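Local structure of glycoside transferase (Listeria monocytogenes, 6R2M) at residues Arg105-Leu110 / Asp127-Asn132; Phe190-Gln195 / Met213-Ala218; Glu286-Met291 / Glu308-Lys313. The protein is probably an extracellular, monomeric glycoside hydrolase acting on exopolysaccharide, with a transferase activity also possible. All coordinates share one frame; numbering follows the deposited sequence.

Contact 1 of 3, residues Arg105-Leu110 / Asp127-Asn132; sequences RITEAL and DKILAN
The hydroxyl of Thr-107, which faces Leu-130 across the contact, is hydrogen-bonded by its OG1 to two backbone carbonyls of the preceding turn of its own helix, those of Asp-103 and Phe-104. OG1 sits between the backbone N and the carbonyl carbon (chi1 57°), where it stays close to those carbonyls although the residue looks into the neighbouring helix. A buried polar atom is thereby satisfied within its own helix, and what remains toward helix 120-136 can be apolar.

Leu-130 of the facing helix lies against the hydroxyl. Its CG stands opposite the backbone N (chi1 -173°), and this carries the fork of methyls onto OG1, with CD1 at 3.9 Å and CD2 at 4.0 Å from that oxygen. The two side chains meet nearly at right angles, so OG1 rests against both methyls of the fork. The other branch of Thr-107 turns to Ile-129, where its CG2 lies 3.8 Å from Ile-129 CG2. The same threonine methyl is 4.0 Å from Leu-130 CB, and therefore settles between the two consecutive residues of the opposing helix. Thr-107 and Leu-130 are also the closest pair of the backbones, their CA atoms 6.5 Å apart, a short spacing that the small threonine permits.

Further along, Leu-110 packs on Tyr-122, Met-125 and Ala-126, while Tyr-111 OH hydrogen-bonds Asp-127 OD1. Ile-87, from a loop, touches both Ile-106 and Ile-129. Helices 100-116 and 120-136 run in roughly opposite senses and are joined by only three residues: the arrangement is an alpha-alpha hairpin, consistent with the (alpha/alpha) barrel architecture of many glycoside hydrolases.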
loop_
_atom_site.group_PDB
_atom_site.type_symbol
_atom_site.label_atom_id
_atom_site.label_comp_id
_atom_site.label_asym_id
_atom_site.label_seq_id
_atom_site.Cartn_x
_atom_site.Cartn_y
_atom_site.Cartn_z
ATOM N N ARG A 105 -1.650 6.404 -1.987
ATOM C CA ARG A 105 -1.929 5.383 -2.991
ATOM C C ARG A 105 -2.950 5.878 -4.006
ATOM O O ARG A 105 -2.770 5.704 -5.211
ATOM C CB ARG A 105 -2.427 4.105 -2.318
ATOM C CG ARG A 105 -2.629 2.986 -3.329
ATOM C CD ARG A 105 -3.217 1.749 -2.669
ATOM N NE ARG A 105 -2.346 1.238 -1.610
ATOM C CZ ARG A 105 -2.572 1.381 -0.310
ATOM N NH1 ARG A 105 -3.634 2.052 0.136
ATOM N NH2 ARG A 105 -1.720 0.854 0.559
ATOM N N ILE A 106 -4.019 6.521 -3.535
ATOM C CA ILE A 106 -5.082 6.963 -4.430
ATOM C C ILE A 106 -4.581 8.073 -5.346
ATOM O O ILE A 106 -4.847 8.064 -6.553
ATOM C CB ILE A 106 -6.308 7.399 -3.605
ATOM C CG1 ILE A 106 -7.036 6.143 -3.097
ATOM C CG2 ILE A 106 -7.270 8.254 -4.433
ATOM C CD1 ILE A 106 -8.012 6.383 -1.937
ATOM N N THR A 107 -3.867 9.059 -4.783
ATOM C CA THR A 107 -3.393 10.157 -5.614
ATOM C C THR A 107 -2.352 9.675 -6.609
ATOM O O THR A 107 -2.357 10.114 -7.759
ATOM C CB THR A 107 -2.829 11.302 -4.769
ATOM O OG1 THR A 107 -1.768 10.830 -3.921
ATOM C CG2 THR A 107 -3.933 11.906 -3.923
ATOM N N GLU A 108 -1.489 8.728 -6.208
ATOM C CA GLU A 108 -0.559 8.142 -7.167
ATOM C C GLU A 108 -1.304 7.469 -8.312
ATOM O O GLU A 108 -0.941 7.633 -9.477
ATOM C CB GLU A 108 0.363 7.139 -6.477
ATOM C CG GLU A 108 1.558 7.801 -5.822
ATOM C CD GLU A 108 2.460 8.472 -6.846
ATOM O OE1 GLU A 108 3.057 7.755 -7.674
ATOM O OE2 GLU A 108 2.559 9.712 -6.834
ATOM N N ALA A 109 -2.370 6.736 -8.001
ATOM C CA ALA A 109 -3.136 6.071 -9.042
ATOM C C ALA A 109 -3.777 7.085 -9.980
ATOM O O ALA A 109 -3.782 6.899 -11.200
ATOM C CB ALA A 109 -4.182 5.163 -8.398
ATOM N N LEU A 110 -4.282 8.191 -9.425
ATOM C CA LEU A 110 -4.884 9.233 -10.244
ATOM C C LEU A 110 -3.867 9.890 -11.163
ATOM O O LEU A 110 -4.179 10.181 -12.327
ATOM C CB LEU A 110 -5.538 10.279 -9.348
ATOM C CG LEU A 110 -6.874 9.852 -8.717
ATOM C CD1 LEU A 110 -7.202 10.825 -7.619
ATOM C CD2 LEU A 110 -8.005 9.807 -9.735
ATOM N N ASP A 127 -3.892 16.569 -7.382
ATOM C CA ASP A 127 -3.234 17.771 -6.858
ATOM C C ASP A 127 -3.980 18.297 -5.641
ATOM O O ASP A 127 -3.372 18.660 -4.622
ATOM C CB ASP A 127 -3.187 18.887 -7.917
ATOM C CG ASP A 127 -2.144 18.679 -9.021
ATOM O OD1 ASP A 127 -1.264 17.808 -8.931
ATOM O OD2 ASP A 127 -2.214 19.454 -10.015
ATOM N N LYS A 128 -5.307 18.374 -5.754
ATOM C CA LYS A 128 -6.125 18.997 -4.716
ATOM C C LYS A 128 -6.122 18.144 -3.462
ATOM O O LYS A 128 -5.938 18.654 -2.348
ATOM C CB LYS A 128 -7.563 19.203 -5.215
ATOM C CG LYS A 128 -7.721 20.047 -6.463
ATOM C CD LYS A 128 -6.533 20.947 -6.701
ATOM C CE LYS A 128 -6.531 21.492 -8.109
ATOM N NZ LYS A 128 -5.705 20.760 -9.025
ATOM N N ILE A 129 -6.308 16.833 -3.629
ATOM C CA ILE A 129 -6.324 15.937 -2.477
ATOM C C ILE A 129 -4.959 15.922 -1.802
ATOM O O ILE A 129 -4.846 16.055 -0.579
ATOM C CB ILE A 129 -6.756 14.524 -2.903
ATOM C CG1 ILE A 129 -8.223 14.518 -3.316
ATOM C CG2 ILE A 129 -6.558 13.525 -1.762
ATOM C CD1 ILE A 129 -8.617 13.259 -4.065
ATOM N N LEU A 130 -3.896 15.755 -2.592
ATOM C CA LEU A 130 -2.579 15.542 -1.999
ATOM C C LEU A 130 -2.058 16.810 -1.333
ATOM O O LEU A 130 -1.401 16.742 -0.287
ATOM C CB LEU A 130 -1.607 15.027 -3.064
ATOM C CG LEU A 130 -0.217 14.582 -2.613
ATOM C CD1 LEU A 130 -0.328 13.560 -1.515
ATOM C CD2 LEU A 130 0.552 14.033 -3.796
ATOM N N ALA A 131 -2.348 17.975 -1.916
ATOM C CA ALA A 131 -1.973 19.218 -1.251
ATOM C C ALA A 131 -2.662 19.334 0.096
ATOM O O ALA A 131 -2.048 19.748 1.094
ATOM C CB ALA A 131 -2.307 20.412 -2.151
ATOM N N ASN A 132 -3.929 18.930 0.158
ATOM C CA ASN A 132 -4.653 18.944 1.423
ATOM C C ASN A 132 -4.056 17.957 2.422
ATOM O O ASN A 132 -3.962 18.261 3.617
ATOM C CB ASN A 132 -6.125 18.641 1.149
ATOM C CG ASN A 132 -7.000 18.911 2.326
ATOM O OD1 ASN A 132 -7.176 20.056 2.730
ATOM N ND2 ASN A 132 -7.580 17.850 2.886
#

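Contact 2 of 3, residues Phe190-Gln195 / Met213-Ala218; sequences FTEVFQ and MLIAMA
The ring of Phe-190 lies flat against Ile-215, whose CG2 methyl stands over one face in a CH-pi contact. That methyl is 3.6 Å from the ring centroid of Phe-190, only 19° off the ring normal, and displaced toward the CG end of the ring: Phe-190 CG is its nearest atom, 3.5 Å from Ile-215 CG2. The two side chains run past each other head to tail, the ring reaching along the helix side while the isoleucine reaches back toward the segment 190-195. Because CG2 of Ile-215 is anti to its backbone N and CG1 lies beside that N (chi1 -60°), the branches part, one taking the ring and the other going to Glu-192.

That second branch ends at CD1, which is 3.8 Å from Glu-192 CG. Here the chains cross at about a right angle, and the glutamate contributes only its aliphatic portion. A bend at chi2 (97°) leads the carboxylate to Ala-202, whose backbone N donates a hydrogen bond to OE1. The far end of the aromatic ring reaches Ala-216, where Phe-190 CE2 is 3.8 Å from Ala-216 CB.

Glu-192 and Val-193 both face Gln-200, forming a classic beta bulge at the start of strand 193-195. That strand is the middle one of a small antiparallel sheet, between strands 158-159 and 198-200. Gln-212 of helix 209-223 binds the backbone N of Phe-190 by a hydrogen bond. Phe-230 of helix 228-241 meets the Phe-190 ring at about 50°, and Ile-181 of helix 179-183 lies on Ile-215.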
loop_
_atom_site.group_PDB
_atom_site.type_symbol
_atom_site.label_atom_id
_atom_site.label_comp_id
_atom_site.label_asym_id
_atom_site.label_seq_id
_atom_site.Cartn_x
_atom_site.Cartn_y
_atom_site.Cartn_z
ATOM N N PHE A 190 12.901 -2.966 11.848
ATOM C CA PHE A 190 12.745 -1.523 11.964
ATOM C C PHE A 190 11.865 -1.177 13.157
ATOM O O PHE A 190 10.856 -1.846 13.413
ATOM C CB PHE A 190 12.085 -0.949 10.715
ATOM C CG PHE A 190 12.929 -1.010 9.484
ATOM C CD1 PHE A 190 13.842 -0.012 9.204
ATOM C CD2 PHE A 190 12.766 -2.047 8.560
ATOM C CE1 PHE A 190 14.597 -0.053 8.046
ATOM C CE2 PHE A 190 13.528 -2.096 7.403
ATOM C CZ PHE A 190 14.434 -1.103 7.143
ATOM N N THR A 191 12.231 -0.101 13.860
ATOM C CA THR A 191 11.291 0.569 14.753
ATOM C C THR A 191 10.213 1.222 13.905
ATOM O O THR A 191 10.521 2.092 13.083
ATOM C CB THR A 191 11.994 1.644 15.573
ATOM O OG1 THR A 191 12.777 2.448 14.687
ATOM C CG2 THR A 191 12.879 1.038 16.633
ATOM N N GLU A 192 8.963 0.825 14.102
ATOM C CA GLU A 192 7.925 1.228 13.165
ATOM C C GLU A 192 7.373 2.619 13.420
ATOM O O GLU A 192 6.755 3.191 12.515
ATOM C CB GLU A 192 6.755 0.244 13.213
ATOM C CG GLU A 192 7.144 -1.179 12.850
ATOM C CD GLU A 192 7.410 -2.054 14.067
ATOM O OE1 GLU A 192 7.799 -1.519 15.127
ATOM O OE2 GLU A 192 7.214 -3.289 13.964
ATOM N N VAL A 193 7.552 3.170 14.614
ATOM C CA VAL A 193 6.810 4.355 15.032
ATOM C C VAL A 193 7.773 5.498 15.322
ATOM O O VAL A 193 8.752 5.333 16.061
ATOM C CB VAL A 193 5.938 4.065 16.268
ATOM C CG1 VAL A 193 5.161 5.312 16.659
ATOM C CG2 VAL A 193 4.973 2.926 15.991
ATOM N N PHE A 194 7.465 6.666 14.775
ATOM C CA PHE A 194 8.208 7.891 15.029
ATOM C C PHE A 194 7.279 8.818 15.803
ATOM O O PHE A 194 6.175 9.118 15.342
ATOM C CB PHE A 194 8.681 8.495 13.701
ATOM C CG PHE A 194 9.484 9.759 13.842
ATOM C CD1 PHE A 194 10.834 9.710 14.145
ATOM C CD2 PHE A 194 8.887 10.993 13.627
ATOM C CE1 PHE A 194 11.577 10.875 14.258
ATOM C CE2 PHE A 194 9.625 12.162 13.740
ATOM C CZ PHE A 194 10.969 12.099 14.060
ATOM N N GLN A 195 7.680 9.190 17.016
ATOM C CA GLN A 195 6.824 10.005 17.870
ATOM C C GLN A 195 7.721 10.848 18.756
ATOM O O GLN A 195 8.681 10.329 19.336
ATOM C CB GLN A 195 5.877 9.152 18.722
ATOM C CG GLN A 195 4.987 9.976 19.668
ATOM C CD GLN A 195 3.997 9.124 20.437
ATOM O OE1 GLN A 195 4.139 7.907 20.511
ATOM N NE2 GLN A 195 2.982 9.764 21.017
ATOM N N MET A 213 8.118 -4.818 5.555
ATOM C CA MET A 213 8.493 -4.740 4.144
ATOM C C MET A 213 8.201 -3.357 3.584
ATOM O O MET A 213 8.976 -2.826 2.781
ATOM C CB MET A 213 7.748 -5.797 3.313
ATOM C CG MET A 213 8.245 -7.229 3.482
ATOM S SD MET A 213 10.026 -7.434 3.316
ATOM C CE MET A 213 10.328 -6.610 1.743
ATOM N N LEU A 214 7.088 -2.749 3.999
ATOM C CA LEU A 214 6.784 -1.412 3.497
ATOM C C LEU A 214 7.834 -0.403 3.962
ATOM O O LEU A 214 8.230 0.482 3.198
ATOM C CB LEU A 214 5.383 -0.992 3.935
ATOM C CG LEU A 214 4.271 -1.762 3.201
ATOM C CD1 LEU A 214 2.937 -1.510 3.871
ATOM C CD2 LEU A 214 4.233 -1.346 1.725
ATOM N N ILE A 215 8.309 -0.525 5.206
ATOM C CA ILE A 215 9.363 0.368 5.688
ATOM C C ILE A 215 10.641 0.143 4.901
ATOM O O ILE A 215 11.329 1.093 4.507
ATOM C CB ILE A 215 9.605 0.165 7.197
ATOM C CG1 ILE A 215 8.331 0.468 7.975
ATOM C CG2 ILE A 215 10.794 1.044 7.687
ATOM C CD1 ILE A 215 8.366 -0.037 9.394
ATOM N N ALA A 216 10.983 -1.120 4.656
ATOM C CA ALA A 216 12.210 -1.418 3.933
ATOM C C ALA A 216 12.179 -0.829 2.536
ATOM O O ALA A 216 13.203 -0.344 2.036
ATOM C CB ALA A 216 12.423 -2.928 3.848
ATOM N N MET A 217 11.020 -0.896 1.873
ATOM C CA MET A 217 10.924 -0.323 0.538
ATOM C C MET A 217 11.011 1.202 0.573
ATOM O O MET A 217 11.663 1.807 -0.282
ATOM C CB MET A 217 9.640 -0.797 -0.138
ATOM C CG MET A 217 9.865 -2.176 -0.735
ATOM S SD MET A 217 8.528 -2.778 -1.753
ATOM C CE MET A 217 7.353 -2.922 -0.484
ATOM N N ALA A 218 10.370 1.840 1.554
ATOM C CA ALA A 218 10.501 3.288 1.689
ATOM C C ALA A 218 11.938 3.673 2.005
ATOM O O ALA A 218 12.438 4.692 1.523
ATOM C CB ALA A 218 9.562 3.801 2.778
#

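Contact 3 of 3, residues Glu286-Met291 / Glu308-Lys313; sequences ELLEKM and EITLKK
Leu-311 reaches across to Leu-288 and Glu-289, its CB already directed at helix 278-290. The next atom, CG, lies beside the backbone N (chi1 -71°) and comes to 4.1 Å from Leu-288 CD2. From there the fork divides. Both methyls lie against the aliphatic part of Glu-289, whose CG is 4.1 Å from Leu-311 CD2 and 4.2 Å from Leu-311 CD1. CD2 also meets Leu-288 CD2 at 4.0 Å and Glu-289 OE2 at 4.1 Å, the latter a van der Waals contact of a methyl with an oxygen whose polar partner is Lys-285, in a salt bridge.

The two helices are an alpha-alpha pair, neighbours in sequence and nearer antiparallel than perpendicular: the axes of the short segments 286-290 and 308-312 approach to 11.1 Å, with 140° between their N-to-C directions. Such a separation leaves the meeting to side-chain ends. Leu-288 CD2 also touches Thr-310 CG2, at 3.7 Å. The hydroxyl of Thr-310 turns elsewhere, hydrogen-bonding Gln-270 NE2 and the carbonyl of Asn-306. One turn before Leu-311, Lys-307 sends NZ to the carbonyls of Glu-289 and Met-291, where helix 278-290 ends.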
loop_
_atom_site.group_PDB
_atom_site.type_symbol
_atom_site.label_atom_id
_atom_site.label_comp_id
_atom_site.label_asym_id
_atom_site.label_seq_id
_atom_site.Cartn_x
_atom_site.Cartn_y
_atom_site.Cartn_z
ATOM N N GLU A 286 7.905 -17.254 -6.859
ATOM C CA GLU A 286 7.338 -18.598 -6.787
ATOM C C GLU A 286 6.585 -18.810 -5.478
ATOM O O GLU A 286 5.560 -19.502 -5.460
ATOM C CB GLU A 286 8.432 -19.648 -6.952
ATOM C CG GLU A 286 9.110 -19.624 -8.311
ATOM C CD GLU A 286 10.025 -20.814 -8.521
ATOM O OE1 GLU A 286 9.792 -21.861 -7.884
ATOM O OE2 GLU A 286 10.981 -20.702 -9.320
ATOM N N LEU A 287 7.064 -18.213 -4.380
ATOM C CA LEU A 287 6.346 -18.312 -3.115
ATOM C C LEU A 287 5.021 -17.564 -3.179
ATOM O O LEU A 287 4.021 -18.009 -2.600
ATOM C CB LEU A 287 7.227 -17.786 -1.977
ATOM C CG LEU A 287 8.337 -18.769 -1.560
ATOM C CD1 LEU A 287 9.427 -18.085 -0.729
ATOM C CD2 LEU A 287 7.735 -19.925 -0.758
ATOM N N LEU A 288 4.992 -16.433 -3.885
ATOM C CA LEU A 288 3.752 -15.680 -4.046
ATOM C C LEU A 288 2.741 -16.466 -4.875
ATOM O O LEU A 288 1.547 -16.491 -4.555
ATOM C CB LEU A 288 4.065 -14.321 -4.694
ATOM C CG LEU A 288 2.886 -13.445 -5.076
ATOM C CD1 LEU A 288 2.140 -13.100 -3.805
ATOM C CD2 LEU A 288 3.325 -12.175 -5.827
ATOM N N GLU A 289 3.204 -17.131 -5.933
ATOM C CA GLU A 289 2.311 -17.961 -6.738
ATOM C C GLU A 289 1.766 -19.138 -5.936
ATOM O O GLU A 289 0.619 -19.555 -6.145
ATOM C CB GLU A 289 3.055 -18.432 -7.997
ATOM C CG GLU A 289 3.321 -17.266 -8.959
ATOM C CD GLU A 289 4.381 -17.552 -10.003
ATOM O OE1 GLU A 289 5.252 -18.424 -9.770
ATOM O OE2 GLU A 289 4.345 -16.887 -11.062
ATOM N N LYS A 290 2.550 -19.654 -4.988
ATOM C CA LYS A 290 2.117 -20.786 -4.179
ATOM C C LYS A 290 0.967 -20.410 -3.250
ATOM O O LYS A 290 0.067 -21.221 -3.003
ATOM C CB LYS A 290 3.319 -21.325 -3.390
ATOM C CG LYS A 290 2.964 -22.307 -2.300
ATOM C CD LYS A 290 4.133 -22.667 -1.381
ATOM C CE LYS A 290 4.590 -21.482 -0.572
ATOM N NZ LYS A 290 5.378 -21.761 0.677
ATOM N N MET A 291 0.976 -19.189 -2.721
ATOM C CA MET A 291 -0.092 -18.773 -1.819
ATOM C C MET A 291 -1.440 -18.829 -2.511
ATOM O O MET A 291 -1.571 -18.471 -3.684
ATOM C CB MET A 291 0.177 -17.353 -1.307
ATOM C CG MET A 291 1.550 -17.208 -0.651
ATOM S SD MET A 291 1.759 -18.139 0.885
ATOM C CE MET A 291 2.246 -19.728 0.366
ATOM N N GLU A 308 -2.389 -9.909 -7.332
ATOM C CA GLU A 308 -2.705 -9.639 -8.732
ATOM C C GLU A 308 -1.855 -8.500 -9.281
ATOM O O GLU A 308 -1.355 -8.588 -10.406
ATOM C CB GLU A 308 -4.186 -9.321 -8.903
ATOM C CG GLU A 308 -5.104 -10.483 -8.558
ATOM C CD GLU A 308 -4.802 -11.742 -9.352
ATOM O OE1 GLU A 308 -4.399 -11.640 -10.529
ATOM O OE2 GLU A 308 -4.988 -12.844 -8.790
ATOM N N ILE A 309 -1.684 -7.420 -8.507
ATOM C CA ILE A 309 -0.869 -6.302 -8.985
ATOM C C ILE A 309 0.568 -6.744 -9.221
ATOM O O ILE A 309 1.167 -6.443 -10.259
ATOM C CB ILE A 309 -0.911 -5.136 -7.989
ATOM C CG1 ILE A 309 -2.313 -4.537 -7.919
ATOM C CG2 ILE A 309 0.138 -4.056 -8.383
ATOM C CD1 ILE A 309 -2.478 -3.565 -6.783
ATOM N N THR A 310 1.148 -7.455 -8.248
ATOM C CA THR A 310 2.571 -7.789 -8.336
ATOM C C THR A 310 2.843 -8.770 -9.471
ATOM O O THR A 310 3.871 -8.673 -10.151
ATOM C CB THR A 310 3.060 -8.341 -6.990
ATOM O OG1 THR A 310 3.011 -7.306 -6.004
ATOM C CG2 THR A 310 4.486 -8.862 -7.087
ATOM N N LEU A 311 1.934 -9.711 -9.713
ATOM C CA LEU A 311 2.155 -10.638 -10.817
ATOM C C LEU A 311 1.929 -9.987 -12.178
ATOM O O LEU A 311 2.387 -10.523 -13.192
ATOM C CB LEU A 311 1.267 -11.866 -10.650
ATOM C CG LEU A 311 1.703 -12.782 -9.496
ATOM C CD1 LEU A 311 0.802 -14.002 -9.435
ATOM C CD2 LEU A 311 3.164 -13.192 -9.642
ATOM N N LYS A 312 1.257 -8.836 -12.228
ATOM C CA LYS A 312 1.106 -8.123 -13.491
ATOM C C LYS A 312 2.189 -7.082 -13.724
ATOM O O LYS A 312 2.466 -6.745 -14.882
ATOM C CB LYS A 312 -0.258 -7.437 -13.555
ATOM C CG LYS A 312 -1.379 -8.395 -13.866
ATOM C CD LYS A 312 -2.109 -8.043 -15.153
ATOM C CE LYS A 312 -3.229 -9.036 -15.411
ATOM N NZ LYS A 312 -3.837 -9.525 -14.142
ATOM N N LYS A 313 2.801 -6.555 -12.666
ATOM C CA LYS A 313 3.807 -5.519 -12.841
ATOM C C LYS A 313 5.051 -6.094 -13.512
ATOM O O LYS A 313 5.329 -7.294 -13.446
ATOM C CB LYS A 313 4.183 -4.879 -11.503
ATOM C CG LYS A 313 3.070 -4.093 -10.833
ATOM C CD LYS A 313 2.695 -2.843 -11.616
ATOM C CE LYS A 313 3.684 -1.718 -11.379
ATOM N NZ LYS A 313 3.802 -1.389 -9.932
#

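In the fold
Contacts 1 and 2 are buried, whereas contact 3 is only partly so and has an exposed glutamate at its border. Contacts 1 and 3 both join helices close in sequence and lie on opposite sides of the chain's centre, their centres about 27 Å apart; contact 2 instead sets a helix against the lead-in to a sheet strand. They share no element, yet common neighbours connect them: Glu-58 of helix 50-62 touches Arg-105 and Ile-309, and helix 262-274 packs on Met-213 and Leu-288. The chemistry differs too, with a threonine enclosed by aliphatic groups in contact 1, an aromatic face in contact 2 and leucine ends in contact 3.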